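Local coordinates for 2-amino-4-hydroxy-6-hydroxymethyldihydropteridine pyrophosphokinase (Haemophilus influenzae, PDB 1CBK), which probably catalyses the transfer of pyrophosphate from ATP to 6-hydroxymethyl-7,8-dihydropterin, a step in folate biosynthesis, at residues A22-A25 with I26-S30; L70-E73 with L74-I77. All blocks are in the same frame, centred on the assembly; numbering follows the deposited sequence.

Interaction 1: A22-A25 with I26-S30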
loop_
_atom_site.group_PDB
_atom_site.type_symbol
_atom_site.label_atom_id
_atom_site.label_comp_id
_atom_site.label_asym_id
_atom_site.label_seq_id
_atom_site.Cartn_x
_atom_site.Cartn_y
_atom_site.Cartn_z
ATOM N N ALA A 22 19.861 -14.299 1.425
ATOM C CA ALA A 22 19.855 -12.849 1.213
ATOM C C ALA A 22 20.509 -12.087 2.385
ATOM O O ALA A 22 21.225 -11.109 2.178
ATOM C CB ALA A 22 18.437 -12.355 0.957
ATOM N N LEU A 23 20.264 -12.554 3.606
ATOM C CA LEU A 23 20.827 -11.946 4.804
ATOM C C LEU A 23 22.351 -12.118 4.829
ATOM O O LEU A 23 23.079 -11.190 5.190
ATOM C CB LEU A 23 20.157 -12.530 6.054
ATOM C CG LEU A 23 18.712 -11.999 6.179
ATOM C CD1 LEU A 23 17.887 -12.854 7.108
ATOM C CD2 LEU A 23 18.716 -10.560 6.678
ATOM N N LYS A 24 22.827 -13.294 4.423
ATOM C CA LYS A 24 24.254 -13.555 4.345
ATOM C C LYS A 24 24.857 -12.582 3.326
ATOM O O LYS A 24 25.858 -11.920 3.613
ATOM C CB LYS A 24 24.495 -15.008 3.921
ATOM C CG LYS A 24 25.965 -15.392 3.618
ATOM C CD LYS A 24 26.028 -16.883 3.250
ATOM C CE LYS A 24 27.433 -17.355 2.931
ATOM N NZ LYS A 24 27.543 -18.864 2.984
ATOM N N ALA A 25 24.257 -12.477 2.143
ATOM C CA ALA A 25 24.763 -11.562 1.131
ATOM C C ALA A 25 24.785 -10.091 1.625
ATOM O O ALA A 25 25.764 -9.379 1.393
ATOM C CB ALA A 25 23.960 -11.682 -0.160
ATOM N N ILE A 26 23.706 -9.646 2.281
ATOM C CA ILE A 26 23.628 -8.280 2.820
ATOM C C ILE A 26 24.747 -8.069 3.868
ATOM O O ILE A 26 25.438 -7.036 3.857
ATOM C CB ILE A 26 22.238 -7.997 3.467
ATOM C CG1 ILE A 26 21.144 -7.873 2.394
ATOM C CG2 ILE A 26 22.286 -6.729 4.287
ATOM C CD1 ILE A 26 19.697 -7.970 2.945
ATOM N N SER A 27 24.966 -9.067 4.723
ATOM C CA SER A 27 25.999 -8.970 5.747
ATOM C C SER A 27 27.426 -8.830 5.153
ATOM O O SER A 27 28.317 -8.280 5.809
ATOM C CB SER A 27 25.944 -10.182 6.684
ATOM O OG SER A 27 26.481 -11.321 6.049
ATOM N N GLN A 28 27.621 -9.304 3.918
ATOM C CA GLN A 28 28.922 -9.268 3.234
ATOM C C GLN A 28 29.176 -8.015 2.364
ATOM O O GLN A 28 30.220 -7.897 1.746
ATOM C CB GLN A 28 29.099 -10.537 2.381
ATOM C CG GLN A 28 29.154 -11.819 3.210
ATOM C CD GLN A 28 29.266 -13.077 2.358
ATOM O OE1 GLN A 28 28.807 -13.112 1.216
ATOM N NE2 GLN A 28 29.830 -14.132 2.928
ATOM N N LEU A 29 28.207 -7.112 2.291
ATOM C CA LEU A 29 28.357 -5.893 1.503
ATOM C C LEU A 29 29.465 -4.985 2.057
ATOM O O LEU A 29 29.614 -4.827 3.263
ATOM C CB LEU A 29 27.024 -5.113 1.473
ATOM C CG LEU A 29 25.869 -5.708 0.674
ATOM C CD1 LEU A 29 24.639 -4.824 0.824
ATOM C CD2 LEU A 29 26.275 -5.865 -0.783
ATOM N N SER A 30 30.245 -4.394 1.164
ATOM C CA SER A 30 31.298 -3.481 1.585
ATOM C C SER A 30 30.642 -2.318 2.310
ATOM O O SER A 30 29.519 -1.928 1.973
ATOM C CB SER A 30 32.022 -2.893 0.378
ATOM O OG SER A 30 32.639 -3.903 -0.395
#
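The flat carboxamide of Gln28 turns one face to the aliphatic chain of Lys24. Lys24 CG lies over that face, 4.1 Å from Gln28 NE2, and Lys24 CE passes 4.0 Å from the same nitrogen. The two chains run side by side and point the same way, one helical turn apart, in a loose van der Waals contact of methylenes with an amide face. The carbonyl of Lys24 lies toward the same face, and its oxygen is the focus of the turn. Ser27 OG donates to Lys24 O over a short 2.6 Å; with chi1 at 75°, the hydroxyl folds back between Ser27's own backbone N and carbonyl carbon and so reaches this acceptor three residues earlier. Gln28 N gives Lys24 O a weak bond at 3.2 Å and also donates to Ala25 O at 3.1 Å, coming from well above that carbonyl plane. Before this point the pattern is regular, with Ile26 N on Ala22 O and Ser27 N on Leu23 O. The switch to i+3 bonding, repeated by Leu29 N on Ile26 O, is the tightening by which helix 15-27 ends before strand 32-43. Leu23 packs on Thr37, Phe40 and Ala59, Ile26 reaches Ile61, and Ser27 touches Leu34, which seats the helix on strands 32-43 and 54-63 with helix 67-80 beside it.

Interaction 2: L70-E73 with L74-I77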
loop_
_atom_site.group_PDB
_atom_site.type_symbol
_atom_site.label_atom_id
_atom_site.label_comp_id
_atom_site.label_asym_id
_atom_site.label_seq_id
_atom_site.Cartn_x
_atom_site.Cartn_y
_atom_site.Cartn_z
ATOM N N LEU A 70 23.126 1.435 -2.327
ATOM C CA LEU A 70 22.535 0.378 -1.523
ATOM C C LEU A 70 21.476 -0.329 -2.398
ATOM O O LEU A 70 21.394 -1.562 -2.384
ATOM C CB LEU A 70 21.895 0.947 -0.255
ATOM C CG LEU A 70 21.155 -0.058 0.646
ATOM C CD1 LEU A 70 22.130 -1.171 1.108
ATOM C CD2 LEU A 70 20.542 0.691 1.854
ATOM N N LEU A 71 20.669 0.437 -3.141
ATOM C CA LEU A 71 19.656 -0.140 -4.031
ATOM C C LEU A 71 20.345 -1.027 -5.089
ATOM O O LEU A 71 19.888 -2.147 -5.355
ATOM C CB LEU A 71 18.806 0.944 -4.752
ATOM C CG LEU A 71 17.732 0.382 -5.727
ATOM C CD1 LEU A 71 16.745 -0.499 -4.970
ATOM C CD2 LEU A 71 16.973 1.490 -6.463
ATOM N N ASP A 72 21.401 -0.504 -5.719
ATOM C CA ASP A 72 22.151 -1.264 -6.726
ATOM C C ASP A 72 22.591 -2.612 -6.170
ATOM O O ASP A 72 22.478 -3.634 -6.844
ATOM C CB ASP A 72 23.411 -0.519 -7.149
ATOM C CG ASP A 72 23.138 0.590 -8.125
ATOM O OD1 ASP A 72 22.040 0.637 -8.700
ATOM O OD2 ASP A 72 24.051 1.420 -8.320
ATOM N N GLU A 73 23.138 -2.588 -4.958
ATOM C CA GLU A 73 23.609 -3.792 -4.281
ATOM C C GLU A 73 22.487 -4.751 -3.955
ATOM O O GLU A 73 22.650 -5.954 -4.116
ATOM C CB GLU A 73 24.385 -3.435 -3.008
ATOM C CG GLU A 73 25.774 -2.817 -3.266
ATOM C CD GLU A 73 26.646 -3.679 -4.191
ATOM O OE1 GLU A 73 27.107 -4.758 -3.764
ATOM O OE2 GLU A 73 26.866 -3.280 -5.352
ATOM N N LEU A 74 21.341 -4.250 -3.496
ATOM C CA LEU A 74 20.236 -5.156 -3.187
ATOM C C LEU A 74 19.715 -5.812 -4.468
ATOM O O LEU A 74 19.318 -6.975 -4.462
ATOM C CB LEU A 74 19.105 -4.433 -2.462
ATOM C CG LEU A 74 19.469 -3.859 -1.099
ATOM C CD1 LEU A 74 18.235 -3.151 -0.538
ATOM C CD2 LEU A 74 19.961 -4.966 -0.139
ATOM N N GLN A 75 19.677 -5.050 -5.555
ATOM C CA GLN A 75 19.209 -5.575 -6.835
ATOM C C GLN A 75 20.206 -6.617 -7.363
ATOM O O GLN A 75 19.807 -7.615 -7.964
ATOM C CB GLN A 75 18.975 -4.444 -7.845
ATOM C CG GLN A 75 17.858 -3.494 -7.406
ATOM C CD GLN A 75 17.559 -2.393 -8.407
ATOM O OE1 GLN A 75 16.401 -2.062 -8.645
ATOM N NE2 GLN A 75 18.586 -1.818 -8.984
ATOM N N ARG A 76 21.492 -6.381 -7.112
ATOM C CA ARG A 76 22.546 -7.320 -7.523
ATOM C C ARG A 76 22.369 -8.631 -6.763
ATOM O O ARG A 76 22.473 -9.709 -7.354
ATOM C CB ARG A 76 23.914 -6.730 -7.235
ATOM C CG ARG A 76 25.091 -7.602 -7.622
ATOM C CD ARG A 76 26.378 -6.831 -7.417
ATOM N NE ARG A 76 27.546 -7.700 -7.349
ATOM C CZ ARG A 76 28.285 -7.886 -6.254
ATOM N NH1 ARG A 76 27.972 -7.264 -5.123
ATOM N NH2 ARG A 76 29.342 -8.695 -6.286
ATOM N N ILE A 77 22.063 -8.535 -5.465
ATOM C CA ILE A 77 21.846 -9.716 -4.654
ATOM C C ILE A 77 20.634 -10.489 -5.178
ATOM O O ILE A 77 20.684 -11.713 -5.278
ATOM C CB ILE A 77 21.678 -9.359 -3.154
ATOM C CG1 ILE A 77 23.029 -8.949 -2.567
ATOM C CG2 ILE A 77 21.057 -10.546 -2.368
ATOM C CD1 ILE A 77 22.936 -8.258 -1.202
HETATM O O HOH W 1 25.474 -6.666 -4.089
#
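Glu73 OE1 is held from two directions, by Arg76 NH1 in a salt bridge of 3.0 Å and by a water that donates over a short 2.5 Å. Arg76 meets the oxygen at the edge of its guanidinium, near the plane, yet the hydrogen bond within the pair is weak, its N-H pointing off line at 123°. Carboxylate and guanidinium planes are turned 41° apart, and Glu73 OE2 stands 4.1 Å from Arg76 NH1, so the bridge runs through a single oxygen. The same water accepts from Arg76 NH1 at 2.8 Å and donates to Glu73 O, tying the ion pair to the helix backbone. Glu73 can take part because its chain bends at chi2 (-53°), while Arg76 runs extended alongside it. Glu73 O accepts Ile77 N as well as the water, one of four successive i+4 bonds that make 70-77 regular alpha helix. Round the helix, Leu71 CG sits squarely over one face of the Gln75 carboxamide, 3.9 Å from Gln75 CD, with Leu71 CD1 over the same face. Leu70 CD1 approaches Leu74 CG more loosely, at 4.4 Å. Beyond these residues, Asp72 OD1 forms a salt bridge with Arg110, whose side chain also touches Leu71. The apolar side of the helix packs on strand 95-101, the outermost strand of the sheet within this chain, through Leu70 and Leu74 on Ile98 and Leu74 and Ile77 on Leu96, with helix 15-27 alongside.

In the fold
From the N terminus, strand 2-10 leads into helix 15-27, whose last turns hold interaction 1; strands 32-43 and 54-63 follow, then helix 67-80 with interaction 2, then strand 95-101. The two contacts lie in series, neither nested nor crossed, and each closes no more than local helical turns. Their helices are the two crossovers of a beta-alpha-beta-beta-alpha-beta, ferredoxin-like core, packed on one face of the antiparallel sheet in strand order 4-1-3-2. There they meet directly: Ala25 and Ile26 pack against Ile77, Ile26 against Leu74, and Leu29, just past the helix end, against Glu73. Together they join the 32-43 side of the sheet to the 95-101 side.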